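Local coordinates for protein ribonucleoside-diphosphate reductase, alpha chain (Actinobacillus ureae ATCC 25976, PDB 6DQX) that probably reduces ribonucleoside diphosphates to their deoxy forms, serving as the catalytic alpha subunit of a class Id ribonucleotide reductase, at residues S355-N360 and F367-K372; E194-H199 and W233-Q238. All coordinates share one frame; numbering follows the deposited sequence.

Contact 1. Residues S355-N360 and F367-K372; sequences SYLQAN and FQAMQK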
ATOM      1  N   SER A 355      -7.955  -7.607 -41.596  1.00 15.12           N
ATOM      2  CA  SER A 355      -9.025  -8.397 -42.183  1.00 15.25           C
ATOM      3  C   SER A 355      -9.759  -7.682 -43.318  1.00 15.70           C
ATOM      4  O   SER A 355      -9.979  -8.279 -44.378  1.00 15.34           O
ATOM      5  CB  SER A 355     -10.028  -8.886 -41.132  1.00 16.22           C
ATOM      6  OG  SER A 355      -9.393  -9.794 -40.238  1.00 15.26           O
ATOM      7  N   TYR A 356     -10.170  -6.438 -43.083  1.00 14.97           N
ATOM      8  CA  TYR A 356     -10.799  -5.656 -44.138  1.00 16.03           C
ATOM      9  C   TYR A 356      -9.888  -5.556 -45.370  1.00 16.11           C
ATOM     10  O   TYR A 356     -10.350  -5.749 -46.505  1.00 15.52           O
ATOM     11  CB  TYR A 356     -11.181  -4.265 -43.630  1.00 16.23           C
ATOM     12  CG  TYR A 356     -11.752  -3.384 -44.701  1.00 15.62           C
ATOM     13  CD1 TYR A 356     -13.062  -3.540 -45.117  1.00 16.10           C
ATOM     14  CD2 TYR A 356     -10.971  -2.429 -45.331  1.00 16.29           C
ATOM     15  CE1 TYR A 356     -13.594  -2.752 -46.126  1.00 15.69           C
ATOM     16  CE2 TYR A 356     -11.497  -1.631 -46.336  1.00 16.95           C
ATOM     17  CZ  TYR A 356     -12.812  -1.805 -46.733  1.00 16.47           C
ATOM     18  OH  TYR A 356     -13.359  -1.020 -47.733  1.00 17.83           O
ATOM     19  N   LEU A 357      -8.609  -5.254 -45.156  1.00 16.38           N
ATOM     20  CA  LEU A 357      -7.679  -5.114 -46.287  1.00 16.08           C
ATOM     21  C   LEU A 357      -7.555  -6.415 -47.045  1.00 16.89           C
ATOM     22  O   LEU A 357      -7.618  -6.422 -48.284  1.00 15.96           O
ATOM     23  CB  LEU A 357      -6.312  -4.624 -45.848  1.00 16.50           C
ATOM     24  CG  LEU A 357      -6.318  -3.210 -45.272  1.00 16.62           C
ATOM     25  CD1 LEU A 357      -4.926  -2.864 -44.834  1.00 15.70           C
ATOM     26  CD2 LEU A 357      -6.849  -2.173 -46.257  1.00 16.47           C
ATOM     27  N   GLN A 358      -7.435  -7.522 -46.315  1.00 16.77           N
ATOM     28  CA  GLN A 358      -7.321  -8.834 -46.976  1.00 18.63           C
ATOM     29  C   GLN A 358      -8.580  -9.264 -47.695  1.00 18.31           C
ATOM     30  O   GLN A 358      -8.491  -9.866 -48.781  1.00 19.76           O
ATOM     31  CB  GLN A 358      -6.822  -9.904 -46.000  1.00 17.89           C
ATOM     32  CG  GLN A 358      -5.345  -9.715 -45.679  1.00 18.25           C
ATOM     33  CD  GLN A 358      -4.823 -10.766 -44.707  1.00 18.52           C
ATOM     34  OE1 GLN A 358      -5.601 -11.432 -44.047  1.00 19.00           O
ATOM     35  NE2 GLN A 358      -3.509 -10.909 -44.624  1.00 18.63           N
ATOM     36  N   ALA A 359      -9.748  -8.915 -47.157  1.00 18.22           N
ATOM     37  CA  ALA A 359     -11.010  -9.227 -47.826  1.00 19.14           C
ATOM     38  C   ALA A 359     -11.117  -8.505 -49.166  1.00 19.56           C
ATOM     39  O   ALA A 359     -11.863  -8.952 -50.042  1.00 21.04           O
ATOM     40  CB  ALA A 359     -12.204  -8.859 -46.958  1.00 19.52           C
ATOM     41  N   ASN A 360     -10.426  -7.378 -49.288  1.00 18.44           N
ATOM     42  CA  ASN A 360     -10.386  -6.576 -50.523  1.00 20.05           C
ATOM     43  C   ASN A 360      -9.133  -6.742 -51.360  1.00 19.11           C
ATOM     44  O   ASN A 360      -8.922  -5.985 -52.311  1.00 19.16           O
ATOM     45  CB  ASN A 360     -10.614  -5.106 -50.156  1.00 20.14           C
ATOM     46  CG  ASN A 360     -12.041  -4.853 -49.761  1.00 22.14           C
ATOM     47  OD1 ASN A 360     -12.883  -4.608 -50.629  1.00 24.05           O
ATOM     48  ND2 ASN A 360     -12.346  -4.949 -48.457  1.00 19.96           N
ATOM     49  N   PHE A 367      -0.549   2.225 -51.014  1.00 16.83           N
ATOM     50  CA  PHE A 367      -1.311   3.440 -51.221  1.00 17.17           C
ATOM     51  C   PHE A 367      -2.807   3.202 -51.058  1.00 16.83           C
ATOM     52  O   PHE A 367      -3.494   4.016 -50.443  1.00 17.57           O
ATOM     53  CB  PHE A 367      -0.989   3.966 -52.625  1.00 19.14           C
ATOM     54  CG  PHE A 367      -1.683   5.242 -52.977  1.00 20.36           C
ATOM     55  CD1 PHE A 367      -1.162   6.449 -52.559  1.00 21.69           C
ATOM     56  CD2 PHE A 367      -2.853   5.232 -53.700  1.00 21.59           C
ATOM     57  CE1 PHE A 367      -1.805   7.638 -52.874  1.00 22.66           C
ATOM     58  CE2 PHE A 367      -3.488   6.410 -54.042  1.00 21.79           C
ATOM     59  CZ  PHE A 367      -2.953   7.614 -53.636  1.00 21.93           C
ATOM     60  N   GLN A 368      -3.329   2.096 -51.590  1.00 16.58           N
ATOM     61  CA  GLN A 368      -4.755   1.793 -51.462  1.00 18.03           C
ATOM     62  C   GLN A 368      -5.171   1.596 -49.990  1.00 16.12           C
ATOM     63  O   GLN A 368      -6.254   2.049 -49.587  1.00 15.04           O
ATOM     64  CB  GLN A 368      -5.173   0.585 -52.288  1.00 21.25           C
ATOM     65  CG  GLN A 368      -5.237   0.872 -53.783  1.00 25.81           C
ATOM     66  CD  GLN A 368      -5.469  -0.380 -54.626  1.00 29.00           C
ATOM     67  OE1 GLN A 368      -5.497  -1.513 -54.110  1.00 32.64           O
ATOM     68  NE2 GLN A 368      -5.680  -0.179 -55.931  1.00 33.81           N
ATOM     69  N   ALA A 369      -4.311   0.962 -49.209  1.00 15.34           N
ATOM     70  CA  ALA A 369      -4.546   0.865 -47.731  1.00 15.52           C
ATOM     71  C   ALA A 369      -4.661   2.245 -47.092  1.00 15.39           C
ATOM     72  O   ALA A 369      -5.577   2.501 -46.308  1.00 15.56           O
ATOM     73  CB  ALA A 369      -3.432   0.091 -47.067  1.00 15.72           C
ATOM     74  N   MET A 370      -3.758   3.153 -47.467  1.00 15.83           N
ATOM     75  CA  MET A 370      -3.811   4.513 -46.954  1.00 16.53           C
ATOM     76  C   MET A 370      -5.106   5.215 -47.336  1.00 15.92           C
ATOM     77  O   MET A 370      -5.680   5.928 -46.521  1.00 14.45           O
ATOM     78  CB  MET A 370      -2.610   5.326 -47.403  1.00 19.83           C
ATOM     79  CG  MET A 370      -1.301   4.797 -46.871  1.00 24.11           C
ATOM     80  SD  MET A 370       0.022   5.977 -47.059  1.00 31.19           S
ATOM     81  CE  MET A 370      -0.316   7.103 -45.715  1.00 32.39           C
ATOM     82  N   GLN A 371      -5.597   4.998 -48.567  1.00 14.95           N
ATOM     83  CA  GLN A 371      -6.903   5.551 -48.938  1.00 15.40           C
ATOM     84  C   GLN A 371      -8.038   5.056 -48.072  1.00 14.94           C
ATOM     85  O   GLN A 371      -8.907   5.836 -47.665  1.00 14.24           O
ATOM     86  CB  GLN A 371      -7.244   5.247 -50.398  1.00 16.26           C
ATOM     87  CG  GLN A 371      -6.247   5.870 -51.336  1.00 17.43           C
ATOM     88  CD  GLN A 371      -6.617   5.590 -52.778  1.00 19.62           C
ATOM     89  OE1 GLN A 371      -6.839   4.428 -53.155  1.00 21.17           O
ATOM     90  NE2 GLN A 371      -6.750   6.655 -53.582  1.00 21.74           N
ATOM     91  N   LYS A 372      -8.057   3.756 -47.828  1.00 13.82           N
ATOM     92  CA  LYS A 372      -9.086   3.152 -46.977  1.00 14.32           C
ATOM     93  C   LYS A 372      -8.980   3.624 -45.518  1.00 12.92           C
ATOM     94  O   LYS A 372     -10.004   3.832 -44.841  1.00 12.61           O
ATOM     95  CB  LYS A 372      -9.013   1.625 -47.037  1.00 15.08           C
ATOM     96  CG  LYS A 372      -9.347   1.001 -48.405  1.00 17.10           C
ATOM     97  CD  LYS A 372     -10.772   1.266 -48.826  1.00 18.97           C
ATOM     98  CE  LYS A 372     -11.209   0.255 -49.883  1.00 20.87           C
ATOM     99  NZ  LYS A 372     -12.520   0.667 -50.407  1.00 22.53           N
TER

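Contact 2. Residues E194-H199 and W233-Q238; sequences EWLDIH and WAKLLQ. With EDO (1,2-ethanediol), chain I.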
ATOM      1  N   GLU A 194      16.745   5.392 -12.202  1.00 22.66           N
ATOM      2  CA  GLU A 194      16.201   4.312 -11.380  1.00 21.90           C
ATOM      3  C   GLU A 194      15.063   3.582 -12.093  1.00 20.11           C
ATOM      4  O   GLU A 194      14.965   2.377 -12.021  1.00 19.69           O
ATOM      5  CB  GLU A 194      15.704   4.808 -10.024  1.00 23.56           C
ATOM      6  CG  GLU A 194      16.791   5.362  -9.117  1.00 25.88           C
ATOM      7  CD  GLU A 194      16.241   5.701  -7.751  1.00 26.43           C
ATOM      8  OE1 GLU A 194      16.163   6.910  -7.409  1.00 28.68           O
ATOM      9  OE2 GLU A 194      15.832   4.762  -7.044  1.00 28.54           O
ATOM     10  N   TRP A 195      14.182   4.336 -12.746  1.00 20.08           N
ATOM     11  CA  TRP A 195      13.058   3.734 -13.484  1.00 19.34           C
ATOM     12  C   TRP A 195      13.530   2.878 -14.667  1.00 19.35           C
ATOM     13  O   TRP A 195      12.957   1.835 -14.930  1.00 19.38           O
ATOM     14  CB  TRP A 195      12.112   4.822 -13.981  1.00 18.61           C
ATOM     15  CG  TRP A 195      11.262   5.422 -12.910  1.00 17.82           C
ATOM     16  CD1 TRP A 195      11.649   6.325 -11.958  1.00 17.94           C
ATOM     17  CD2 TRP A 195       9.876   5.170 -12.681  1.00 17.65           C
ATOM     18  NE1 TRP A 195      10.581   6.669 -11.163  1.00 18.04           N
ATOM     19  CE2 TRP A 195       9.479   5.971 -11.577  1.00 17.47           C
ATOM     20  CE3 TRP A 195       8.924   4.348 -13.297  1.00 17.64           C
ATOM     21  CZ2 TRP A 195       8.173   5.965 -11.074  1.00 17.33           C
ATOM     22  CZ3 TRP A 195       7.613   4.353 -12.800  1.00 18.17           C
ATOM     23  CH2 TRP A 195       7.259   5.136 -11.686  1.00 17.84           C
ATOM     24  N   LEU A 196      14.594   3.297 -15.343  1.00 22.58           N
ATOM     25  CA  LEU A 196      15.141   2.531 -16.486  1.00 24.72           C
ATOM     26  C   LEU A 196      15.703   1.134 -16.161  1.00 27.15           C
ATOM     27  O   LEU A 196      15.949   0.356 -17.087  1.00 28.63           O
ATOM     28  CB  LEU A 196      16.169   3.365 -17.269  1.00 25.12           C
ATOM     29  CG  LEU A 196      15.621   4.511 -18.122  1.00 25.53           C
ATOM     30  CD1 LEU A 196      16.743   5.203 -18.871  1.00 26.58           C
ATOM     31  CD2 LEU A 196      14.564   4.035 -19.114  1.00 26.33           C
ATOM     32  N   ASP A 197      15.880   0.804 -14.872  1.00 26.16           N
ATOM     33  CA  ASP A 197      16.249  -0.555 -14.443  1.00 26.45           C
ATOM     34  C   ASP A 197      15.081  -1.405 -13.959  1.00 24.91           C
ATOM     35  O   ASP A 197      15.278  -2.524 -13.522  1.00 25.32           O
ATOM     36  CB  ASP A 197      17.374  -0.491 -13.385  1.00 29.45           C
ATOM     37  CG  ASP A 197      18.693  -0.024 -13.974  1.00 31.20           C
ATOM     38  OD1 ASP A 197      18.898  -0.149 -15.193  1.00 34.36           O
ATOM     39  OD2 ASP A 197      19.523   0.498 -13.221  1.00 34.31           O
ATOM     40  N   ILE A 198      13.845  -0.900 -14.063  1.00 23.86           N
ATOM     41  CA  ILE A 198      12.667  -1.704 -13.789  1.00 23.12           C
ATOM     42  C   ILE A 198      12.715  -3.004 -14.621  1.00 23.54           C
ATOM     43  O   ILE A 198      13.115  -2.961 -15.765  1.00 27.78           O
ATOM     44  CB  ILE A 198      11.372  -0.891 -14.096  1.00 21.77           C
ATOM     45  CG1 ILE A 198      11.107   0.084 -12.942  1.00 20.70           C
ATOM     46  CG2 ILE A 198      10.184  -1.808 -14.320  1.00 20.99           C
ATOM     47  CD1 ILE A 198       9.928   1.027 -13.124  1.00 20.76           C
ATOM     48  N   HIS A 199      12.338  -4.124 -14.010  1.00 25.98           N
ATOM     49  CA  HIS A 199      12.366  -5.484 -14.623  1.00 29.12           C
ATOM     50  C   HIS A 199      13.767  -6.174 -14.727  1.00 30.42           C
ATOM     51  O   HIS A 199      13.825  -7.375 -15.017  1.00 30.99           O
ATOM     52  CB  HIS A 199      11.636  -5.534 -15.982  1.00 29.68           C
ATOM     53  CG  HIS A 199      10.157  -5.299 -15.894  1.00 31.85           C
ATOM     54  ND1 HIS A 199       9.307  -5.537 -16.952  1.00 31.99           N
ATOM     55  CD2 HIS A 199       9.370  -4.880 -14.870  1.00 32.67           C
ATOM     56  CE1 HIS A 199       8.067  -5.241 -16.597  1.00 33.01           C
ATOM     57  NE2 HIS A 199       8.078  -4.833 -15.339  1.00 29.33           N
ATOM     58  N   TRP A 233      18.896   8.295 -23.979  1.00 26.26           N
ATOM     59  CA  TRP A 233      18.008   7.813 -25.033  1.00 26.13           C
ATOM     60  C   TRP A 233      18.480   6.452 -25.497  1.00 26.69           C
ATOM     61  O   TRP A 233      17.675   5.543 -25.642  1.00 26.33           O
ATOM     62  CB  TRP A 233      17.965   8.811 -26.182  1.00 27.16           C
ATOM     63  CG  TRP A 233      16.988   8.481 -27.271  1.00 27.78           C
ATOM     64  CD1 TRP A 233      17.279   8.192 -28.572  1.00 28.44           C
ATOM     65  CD2 TRP A 233      15.562   8.436 -27.160  1.00 28.78           C
ATOM     66  NE1 TRP A 233      16.118   7.957 -29.282  1.00 27.75           N
ATOM     67  CE2 TRP A 233      15.051   8.107 -28.441  1.00 28.76           C
ATOM     68  CE3 TRP A 233      14.663   8.648 -26.109  1.00 29.17           C
ATOM     69  CZ2 TRP A 233      13.681   7.967 -28.689  1.00 28.66           C
ATOM     70  CZ3 TRP A 233      13.293   8.501 -26.359  1.00 29.04           C
ATOM     71  CH2 TRP A 233      12.822   8.166 -27.641  1.00 28.64           C
ATOM     72  N   ALA A 234      19.794   6.305 -25.690  1.00 29.34           N
ATOM     73  CA  ALA A 234      20.375   5.007 -26.074  1.00 29.16           C
ATOM     74  C   ALA A 234      20.035   3.901 -25.085  1.00 28.05           C
ATOM     75  O   ALA A 234      19.679   2.804 -25.485  1.00 27.35           O
ATOM     76  CB  ALA A 234      21.890   5.118 -26.250  1.00 29.82           C
ATOM     77  N   LYS A 235      20.130   4.200 -23.791  1.00 29.68           N
ATOM     78  CA  LYS A 235      19.779   3.234 -22.755  1.00 29.05           C
ATOM     79  C   LYS A 235      18.281   2.859 -22.798  1.00 27.32           C
ATOM     80  O   LYS A 235      17.928   1.702 -22.672  1.00 28.10           O
ATOM     81  CB  LYS A 235      20.172   3.775 -21.367  1.00 31.61           C
ATOM     82  CG  LYS A 235      19.965   2.763 -20.259  1.00 34.52           C
ATOM     83  CD  LYS A 235      20.406   3.249 -18.884  1.00 37.64           C
ATOM     84  CE  LYS A 235      20.112   2.156 -17.860  1.00 40.16           C
ATOM     85  NZ  LYS A 235      20.640   2.453 -16.498  1.00 42.36           N
ATOM     86  N   LEU A 236      17.410   3.846 -22.984  1.00 28.33           N
ATOM     87  CA  LEU A 236      15.970   3.580 -23.094  1.00 27.15           C
ATOM     88  C   LEU A 236      15.681   2.618 -24.253  1.00 26.10           C
ATOM     89  O   LEU A 236      14.967   1.625 -24.082  1.00 24.97           O
ATOM     90  CB  LEU A 236      15.203   4.900 -23.258  1.00 27.10           C
ATOM     91  CG  LEU A 236      13.675   4.822 -23.173  1.00 27.23           C
ATOM     92  CD1 LEU A 236      13.104   6.185 -22.796  1.00 26.74           C
ATOM     93  CD2 LEU A 236      13.072   4.311 -24.475  1.00 28.60           C
ATOM     94  N   LEU A 237      16.259   2.902 -25.421  1.00 29.28           N
ATOM     95  CA  LEU A 237      16.131   2.014 -26.604  1.00 30.27           C
ATOM     96  C   LEU A 237      16.671   0.609 -26.334  1.00 29.63           C
ATOM     97  O   LEU A 237      16.082  -0.374 -26.780  1.00 28.90           O
ATOM     98  CB  LEU A 237      16.842   2.593 -27.842  1.00 31.46           C
ATOM     99  CG  LEU A 237      16.443   3.958 -28.414  1.00 34.36           C
ATOM    100  CD1 LEU A 237      17.207   4.200 -29.708  1.00 36.36           C
ATOM    101  CD2 LEU A 237      14.950   4.087 -28.633  1.00 33.70           C
ATOM    102  N   GLN A 238      17.788   0.518 -25.612  1.00 32.70           N
ATOM    103  CA  GLN A 238      18.352  -0.788 -25.195  1.00 32.59           C
ATOM    104  C   GLN A 238      17.360  -1.551 -24.318  1.00 29.39           C
ATOM    105  O   GLN A 238      17.118  -2.729 -24.533  1.00 27.75           O
ATOM    106  CB  GLN A 238      19.678  -0.612 -24.443  1.00 36.32           C
ATOM    107  CG  GLN A 238      20.461  -1.904 -24.198  1.00 41.11           C
ATOM    108  CD  GLN A 238      21.598  -1.753 -23.174  1.00 46.57           C
ATOM    109  OE1 GLN A 238      21.816  -0.675 -22.605  1.00 49.58           O
ATOM    110  NE2 GLN A 238      22.328  -2.845 -22.936  1.00 46.47           N
TER
HETATM  111  C1  EDO I 608      19.387   0.841 -10.108  1.00 44.95           C
HETATM  112  O1  EDO I 608      19.128   1.967 -10.957  1.00 44.60           O
HETATM  113  C2  EDO I 608      20.611   1.157  -9.270  1.00 45.16           C
HETATM  114  O2  EDO I 608      20.194   2.079  -8.257  1.00 47.16           O

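Contact 1. Residues S355-N360 and F367-K372
Y356 and L357 reach from the middle of helix 353-359 to A369 and K372 on the first turns of helix 367-395, two successive helices joined by a short loop in the ribonucleotide reductase barrel domain. The axes of the two helical segments stay 11.2 Å apart and run at 124° to each other, so side chains bridge the gap. The apolar part is small: both methyls of L357 face A369 from one side, with CD1 of L357 4.0 Å from CB of A369 and CD2 beside A369 CA. Next to it, the K372 chain crosses the tyrosine at about a right angle and meets the ring at its edge, where K372 CD lies 3.9 Å from CE2 of Y356. A bend at chi2 (-63°) turns the rest of the lysine along this edge toward the hydroxyl. The polar tie is weak, NZ of K372 standing 3.3 Å from OH of Y356; the stronger partner of that hydroxyl is D301. On the tyrosine's own helix, N360 breaks the helical course and folds its amide back over one face of the Y356 ring. Its ND2 donates almost straight (173°) to O of Y356 at 2.9 Å, and N360 N, 3.2 Å from Y356 O, reaches the same oxygen from the opposite face of the carbonyl plane.

Contact 2. Residues E194-H199 and W233-Q238
L196 and L236 bring their CA atoms to 6.7 Å where a type I beta turn from W195 to I198, closed by I198 N on W195 O at 3.0 Å, meets the flank of helix 227-243. The turn belongs to the connection between strands 181-186 and 209-213, the helix to the next connection, leading on to strand 247-249. These three strands run parallel, so two successive crossovers of the reductase barrel pack here on the outside of its sheet. Inside, a methyl of L196, CD2, rests 4.2 Å from the branch carbon CG of L236. Y210 of strand 209-213 also touches L196, and P246, in the loop before strand 247-249, touches L236. Over L196 lies K235, whose chain is extended along its whole length, with CG opposite the backbone N (chi1 -174°). Its methylenes cross the leucine at a slant, CD of K235 being 4.2 Å from L196 CD1, and the ammonium is delivered past it to the aspartate. There NZ of K235 makes a salt bridge with OD1 of D197 at 3.4 Å, a weak hydrogen bond. The other carboxylate oxygen, OD2 of D197, accepts from O1 of an ethanediol at 2.7 Å, a molecule probably left by the crystallisation liquor. D197 therefore divides its two oxygens between lysine and diol. The long, partly exposed ion pair suggests a modest electrostatic tie, with the leucines and the lysine's methylenes supplying most of the packing.

From the N terminus the chain comes first to contact 2, which closes a loop of 33 residues holding strand 209-213 and helix 216-223 and so joins two consecutive crossovers of the barrel. Only after that loop is complete does contact 1 begin: strand 347-351 leads into helix 353-359, seven non-helical residues follow, and helix 367-395 returns against it, a short local closure. The two contacts are in series, neither nested nor crossed. The centres of contacts 1 and 2 lie about 37 Å apart. Their nearest atoms are about 22 Å apart, without touching. Contact 2 thus joins neighbouring connections around the sheet, whereas contact 1 ties together two helices successive in the chain.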